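Local atomic coordinates of ribosomal RNA small subunit methyltransferase E (Legionella pneumophila, PDB entry 5O95), a protein that probably methylates the N3 position of a specific uridine in 16S rRNA of the assembled small ribosomal subunit, using S-adenosyl-L-methionine as methyl donor. Residues G92-M97 / R226-A231. Sequence-based numbering, arbitrary orientation.
Sequences GERMEM and RTETAA
R94 and E228 face each other across the first turns of helices 94-104 and 227-242, their CA atoms 6.0 Å apart, and no direct hydrogen bond joins the two segments. What meets instead is the aliphatic part of R94 and the carboxylate of E228: CG of R94 lies 3.6 Å from OE1 of E228. The R94 chain runs on extended from CG to NE, and its guanidinium stands almost perpendicular to the carboxylate plane (86°), with NE still 4.0 Å from OE1 of E228, too far for a salt bridge. A water fills this gap. It accepts from NE of R94 (2.7 Å) and from NH1 of R226 (2.9 Å), lying in the plane of each guanidinium at its edge, and donates to OE1 of E228. The NH1 atoms of R94 and R226 come within 3.9 Å where both side chains gather round this water and the E228 carboxylate, whose negative charge probably favours having both there. Arginine suits position 94 because its long stem packs on E228 while its polar end reaches the water and, through NH2, donates a hydrogen bond to O of K91.

Both helices pack beside the parallel sheet of the SPOUT-type methyltransferase domain, where T227 and A231 touch Q87 of strand 82-88. N of T227 is hydrogen-bonded to OE2 of E199; T227 is also a residue of the S-adenosyl-L-methionine site, which puts the start of helix 227-242 at the cofactor pocket.

A chi1 of 74° tucks CG of E228 over its own backbone, and a second bend at chi2 lays the methylenes beside M97. The flexible thioether suits this place: SD of M97 rests 3.6 Å from CG of E228, and CE packs on CB. M97 also meets M97 of the second subunit. Glutamate offers methylenes for M97 and two oxygens for separate partners, OE2 forming a salt bridge with NZ of K101 of the second subunit.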
ATOM      1  N   GLY B  92      -2.400 -12.230  11.581  1.00 29.46           N
ATOM      2  CA  GLY B  92      -1.891 -12.559  10.262  1.00 23.95           C
ATOM      3  C   GLY B  92      -0.509 -11.965  10.026  1.00 27.95           C
ATOM      4  O   GLY B  92       0.304 -11.811  10.946  1.00 28.19           O
ATOM      5  N   GLU B  93      -0.252 -11.585   8.771  1.00 25.06           N
ATOM      6  CA  GLU B  93       1.053 -11.073   8.366  1.00 27.46           C
ATOM      7  C   GLU B  93       0.980  -9.612   7.921  1.00 23.49           C
ATOM      8  O   GLU B  93       1.801  -9.138   7.130  1.00 22.18           O
ATOM      9  CB  GLU B  93       1.696 -11.974   7.315  1.00 34.42           C
ATOM     10  CG  GLU B  93       2.136 -13.322   7.872  1.00 48.67           C
ATOM     11  CD  GLU B  93       3.102 -14.049   6.955  1.00 80.54           C
ATOM     12  OE1 GLU B  93       2.995 -13.885   5.721  1.00 96.50           O
ATOM     13  OE2 GLU B  93       3.976 -14.775   7.470  1.00 72.95           O
ATOM     14  N   ARG B  94       0.021  -8.869   8.469  1.00 21.82           N
ATOM     15  CA  ARG B  94      -0.115  -7.459   8.115  1.00 22.12           C
ATOM     16  C   ARG B  94       1.117  -6.661   8.523  1.00 17.57           C
ATOM     17  O   ARG B  94       1.548  -5.752   7.796  1.00 18.06           O
ATOM     18  CB  ARG B  94      -1.384  -6.897   8.768  1.00 24.92           C
ATOM     19  CG  ARG B  94      -2.665  -7.510   8.235  1.00 23.83           C
ATOM     20  CD  ARG B  94      -3.801  -7.374   9.232  1.00 23.16           C
ATOM     21  NE  ARG B  94      -5.083  -7.817   8.676  1.00 26.11           N
ATOM     22  CZ  ARG B  94      -5.459  -9.089   8.586  1.00 57.94           C
ATOM     23  NH1 ARG B  94      -6.640  -9.399   8.063  1.00 45.89           N
ATOM     24  NH2 ARG B  94      -4.650 -10.053   9.014  1.00 31.51           N
ATOM     25  N   MET B  95       1.735  -7.010   9.659  1.00 17.62           N
ATOM     26  CA  MET B  95       2.892  -6.240  10.096  1.00 20.74           C
ATOM     27  C   MET B  95       4.050  -6.420   9.138  1.00 17.43           C
ATOM     28  O   MET B  95       4.800  -5.472   8.881  1.00 18.71           O
ATOM     29  CB  MET B  95       3.326  -6.661  11.494  1.00 19.11           C
ATOM     30  CG  MET B  95       4.397  -5.770  12.092  1.00 22.51           C
ATOM     31  SD  MET B  95       3.850  -4.065  12.359  1.00 24.10           S
ATOM     32  CE  MET B  95       3.494  -4.139  14.121  1.00 23.50           C
ATOM     33  N   GLU B  96       4.192  -7.620   8.573  1.00 19.21           N
ATOM     34  CA  GLU B  96       5.298  -7.845   7.640  1.00 17.95           C
ATOM     35  C   GLU B  96       5.159  -6.940   6.425  1.00 21.56           C
ATOM     36  O   GLU B  96       6.147  -6.396   5.923  1.00 20.85           O
ATOM     37  CB  GLU B  96       5.325  -9.318   7.235  1.00 22.64           C
ATOM     38  CG  GLU B  96       5.872 -10.283   8.324  1.00 22.28           C
ATOM     39  CD  GLU B  96       4.999 -10.473   9.570  1.00 28.02           C
ATOM     40  OE1 GLU B  96       3.793 -10.144   9.569  1.00 29.52           O
ATOM     41  OE2 GLU B  96       5.534 -10.999  10.573  1.00 30.83           O
ATOM     42  N   MET B  97       3.933  -6.724   5.969  1.00 17.97           N
ATOM     43  CA  MET B  97       3.697  -5.806   4.862  1.00 16.13           C
ATOM     44  C   MET B  97       4.035  -4.378   5.264  1.00 18.39           C
ATOM     45  O   MET B  97       4.696  -3.651   4.503  1.00 16.61           O
ATOM     46  CB  MET B  97       2.226  -5.936   4.444  1.00 23.04           C
ATOM     47  CG  MET B  97       1.950  -5.545   3.023  1.00 51.87           C
ATOM     48  SD  MET B  97       0.619  -4.358   3.005  1.00 89.33           S
ATOM     49  CE  MET B  97       1.441  -3.006   3.810  1.00 15.78           C
ATOM     50  N   ARG B 226      -8.081  -0.659   5.848  1.00 16.07           N
ATOM     51  CA  ARG B 226      -7.353  -1.679   6.596  1.00 15.05           C
ATOM     52  C   ARG B 226      -6.120  -1.070   7.269  1.00 15.66           C
ATOM     53  O   ARG B 226      -5.554  -0.082   6.796  1.00 18.49           O
ATOM     54  CB  ARG B 226      -6.963  -2.818   5.655  1.00 15.74           C
ATOM     55  CG  ARG B 226      -8.126  -3.653   5.224  1.00 22.76           C
ATOM     56  CD  ARG B 226      -7.697  -4.719   4.227  1.00 29.33           C
ATOM     57  NE  ARG B 226      -8.815  -5.608   3.912  1.00 28.78           N
ATOM     58  CZ  ARG B 226      -9.217  -6.608   4.691  1.00 49.12           C
ATOM     59  NH1 ARG B 226      -8.597  -6.849   5.842  1.00 37.94           N
ATOM     60  NH2 ARG B 226     -10.247  -7.361   4.326  1.00 32.96           N
ATOM     61  N   THR B 227      -5.703  -1.656   8.397  0.61 18.38           N
ATOM     62  CA  THR B 227      -4.601  -1.067   9.157  0.61 18.44           C
ATOM     63  C   THR B 227      -3.328  -0.968   8.328  0.61 14.83           C
ATOM     64  O   THR B 227      -2.623   0.042   8.397  0.61 13.64           O
ATOM     65  CB  THR B 227      -4.354  -1.832  10.458  0.61 16.65           C
ATOM     66  OG1 THR B 227      -4.365  -3.243  10.201  0.61 35.54           O
ATOM     67  CG2 THR B 227      -5.425  -1.473  11.474  0.61 23.69           C
ATOM     68  N   GLU B 228      -3.033  -1.989   7.517  1.00 17.55           N
ATOM     69  CA  GLU B 228      -1.824  -1.929   6.710  1.00 21.29           C
ATOM     70  C   GLU B 228      -1.968  -0.915   5.594  1.00 20.05           C
ATOM     71  O   GLU B 228      -0.999  -0.230   5.258  1.00 18.87           O
ATOM     72  CB  GLU B 228      -1.426  -3.312   6.177  1.00 21.42           C
ATOM     73  CG  GLU B 228      -2.269  -3.872   5.044  1.00 23.16           C
ATOM     74  CD  GLU B 228      -3.537  -4.576   5.509  1.00 36.95           C
ATOM     75  OE1 GLU B 228      -3.880  -4.495   6.703  1.00 25.09           O
ATOM     76  OE2 GLU B 228      -4.189  -5.221   4.664  1.00 28.26           O
ATOM     77  N   THR B 229      -3.175  -0.761   5.043  1.00 15.29           N
ATOM     78  CA  THR B 229      -3.362   0.289   4.050  1.00 11.57           C
ATOM     79  C   THR B 229      -3.185   1.651   4.690  1.00 14.69           C
ATOM     80  O   THR B 229      -2.570   2.546   4.100  1.00 17.49           O
ATOM     81  CB  THR B 229      -4.776   0.185   3.484  1.00 16.74           C
ATOM     82  OG1 THR B 229      -5.008  -1.138   3.010  1.00 19.87           O
ATOM     83  CG2 THR B 229      -4.935   1.166   2.305  1.00 20.09           C
ATOM     84  N   ALA B 230      -3.742   1.830   5.884  1.00 14.66           N
ATOM     85  CA  ALA B 230      -3.679   3.103   6.580  1.00 12.80           C
ATOM     86  C   ALA B 230      -2.244   3.535   6.817  1.00 17.21           C
ATOM     87  O   ALA B 230      -1.919   4.710   6.652  1.00 16.50           O
ATOM     88  CB  ALA B 230      -4.416   3.017   7.916  1.00 19.03           C
ATOM     89  N   ALA B 231      -1.393   2.616   7.281  1.00 14.94           N
ATOM     90  CA  ALA B 231       0.014   2.950   7.467  1.00 19.87           C
ATOM     91  C   ALA B 231       0.622   3.499   6.193  1.00 19.37           C
ATOM     92  O   ALA B 231       1.292   4.536   6.209  1.00 19.77           O
ATOM     93  CB  ALA B 231       0.789   1.716   7.922  1.00 19.24           C
TER
HETATM   94  O   HOH W   1      -6.388  -5.828   7.394  1.00 24.37           O